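Side-chain contact in L-Ala-D/L-Glu Epimerase (Escherichia coli, PDB 1JPD), which belongs to the enolase superfamily, joining an N-terminal domain of the mandelate racemase and muconate lactonizing enzyme type to a TIM-barrel domain: residues Q126-G131 against A137-T142. Numbering follows the deposited sequence.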
loop_
_atom_site.group_PDB
_atom_site.type_symbol
_atom_site.label_atom_id
_atom_site.label_comp_id
_atom_site.label_asym_id
_atom_site.label_seq_id
_atom_site.Cartn_x
_atom_site.Cartn_y
_atom_site.Cartn_z
ATOM N N GLN A 126 -11.183 -0.491 6.433
ATOM C CA GLN A 126 -11.289 0.406 7.565
ATOM C C GLN A 126 -10.567 -0.264 8.713
ATOM O O GLN A 126 -10.778 -1.449 8.984
ATOM C CB GLN A 126 -12.744 0.641 7.943
ATOM C CG GLN A 126 -13.356 1.776 7.183
ATOM C CD GLN A 126 -12.737 3.124 7.529
ATOM O OE1 GLN A 126 -12.683 4.016 6.687
ATOM N NE2 GLN A 126 -12.287 3.283 8.773
ATOM N N THR A 127 -9.709 0.487 9.386
ATOM C CA THR A 127 -8.962 -0.074 10.484
ATOM C C THR A 127 -9.760 -0.157 11.775
ATOM O O THR A 127 -10.450 0.783 12.154
ATOM C CB THR A 127 -7.680 0.741 10.773
ATOM O OG1 THR A 127 -6.789 0.639 9.660
ATOM C CG2 THR A 127 -6.983 0.217 12.027
ATOM N N VAL A 128 -9.670 -1.312 12.426
ATOM C CA VAL A 128 -10.285 -1.535 13.716
ATOM C C VAL A 128 -9.024 -1.701 14.548
ATOM O O VAL A 128 -8.347 -2.727 14.479
ATOM C CB VAL A 128 -11.096 -2.838 13.773
ATOM C CG1 VAL A 128 -11.592 -3.064 15.191
ATOM C CG2 VAL A 128 -12.271 -2.769 12.810
ATOM N N VAL A 129 -8.690 -0.672 15.312
ATOM C CA VAL A 129 -7.481 -0.696 16.117
ATOM C C VAL A 129 -7.563 -1.613 17.334
ATOM O O VAL A 129 -8.646 -1.944 17.813
ATOM C CB VAL A 129 -7.121 0.730 16.571
ATOM C CG1 VAL A 129 -7.004 1.648 15.350
ATOM C CG2 VAL A 129 -8.181 1.249 17.525
ATOM N N ILE A 130 -6.400 -2.024 17.827
ATOM C CA ILE A 130 -6.313 -2.891 18.993
ATOM C C ILE A 130 -7.007 -2.273 20.207
ATOM O O ILE A 130 -6.980 -1.062 20.404
ATOM C CB ILE A 130 -4.831 -3.177 19.351
ATOM C CG1 ILE A 130 -4.176 -3.977 18.219
ATOM C CG2 ILE A 130 -4.736 -3.928 20.676
ATOM C CD1 ILE A 130 -2.755 -4.444 18.524
ATOM N N GLY A 131 -7.627 -3.125 21.016
ATOM C CA GLY A 131 -8.318 -2.693 22.216
ATOM C C GLY A 131 -8.935 -3.938 22.826
ATOM O O GLY A 131 -8.722 -5.043 22.317
ATOM N N ALA A 137 -15.151 -4.700 19.243
ATOM C CA ALA A 137 -16.436 -5.098 18.694
ATOM C C ALA A 137 -17.310 -3.869 18.424
ATOM O O ALA A 137 -17.909 -3.756 17.351
ATOM C CB ALA A 137 -17.137 -6.066 19.646
ATOM N N ASN A 138 -17.375 -2.947 19.387
ATOM C CA ASN A 138 -18.177 -1.733 19.215
ATOM C C ASN A 138 -17.685 -0.930 18.024
ATOM O O ASN A 138 -18.481 -0.428 17.223
ATOM C CB ASN A 138 -18.130 -0.842 20.458
ATOM C CG ASN A 138 -18.938 -1.401 21.603
ATOM O OD1 ASN A 138 -20.058 -1.893 21.412
ATOM N ND2 ASN A 138 -18.385 -1.317 22.810
ATOM N N SER A 139 -16.367 -0.807 17.913
ATOM C CA SER A 139 -15.772 -0.070 16.813
ATOM C C SER A 139 -16.145 -0.705 15.483
ATOM O O SER A 139 -16.557 -0.007 14.556
ATOM C CB SER A 139 -14.253 -0.034 16.956
ATOM O OG SER A 139 -13.665 0.584 15.823
ATOM N N ALA A 140 -16.005 -2.025 15.393
ATOM C CA ALA A 140 -16.337 -2.748 14.170
ATOM C C ALA A 140 -17.803 -2.534 13.802
ATOM O O ALA A 140 -18.145 -2.338 12.630
ATOM C CB ALA A 140 -16.057 -4.225 14.345
ATOM N N SER A 141 -18.670 -2.566 14.808
ATOM C CA SER A 141 -20.093 -2.372 14.560
ATOM C C SER A 141 -20.396 -0.960 14.034
ATOM O O SER A 141 -21.147 -0.802 13.072
ATOM C CB SER A 141 -20.894 -2.642 15.838
ATOM O OG SER A 141 -22.278 -2.449 15.604
ATOM N N THR A 142 -19.807 0.055 14.660
ATOM C CA THR A 142 -20.011 1.444 14.251
ATOM C C THR A 142 -19.496 1.704 12.838
ATOM O O THR A 142 -20.142 2.400 12.049
ATOM C CB THR A 142 -19.294 2.416 15.200
ATOM O OG1 THR A 142 -19.822 2.273 16.524
ATOM C CG2 THR A 142 -19.487 3.848 14.732
#
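Val128, at the end of strand 121-128, points its side chain at helix 133-145 and divides it between Ser139 and Ala140, where the two backbones come closest: the CA atoms of Val128 and Ala140 lie 6.2 Å apart. CG2 reaches Ala140 alongside its CA-CB bond, with Val128 CG2 4.3 Å from Ala140 CB and equally far from Ala140 CA, so the methyl lies beside both the alanine CA and its methyl, at the outer limit of van der Waals contact. The other branch serves Ser139. Val128 CG1, anti to the backbone N (chi1 174°), lies 4.2 Å from Ser139 OG. That hydroxyl is in turn swung anti to its own N (chi1 175°), and it meets the methyl by van der Waals contact alone; no hydrogen bond links the two segments. The contact is small, 121 Å² in all, yet Val128 and Ala140 are buried. This is strand-to-helix packing on the outside of the barrel, within the beta-alpha-beta unit that runs on to strand 150-154. Ala140 also touches Leu151 of that strand and Ile167 of helix 160-170, while the backbone of Val128 is hydrogen-bonded to Lys152 and Lys154 of strand 150-154.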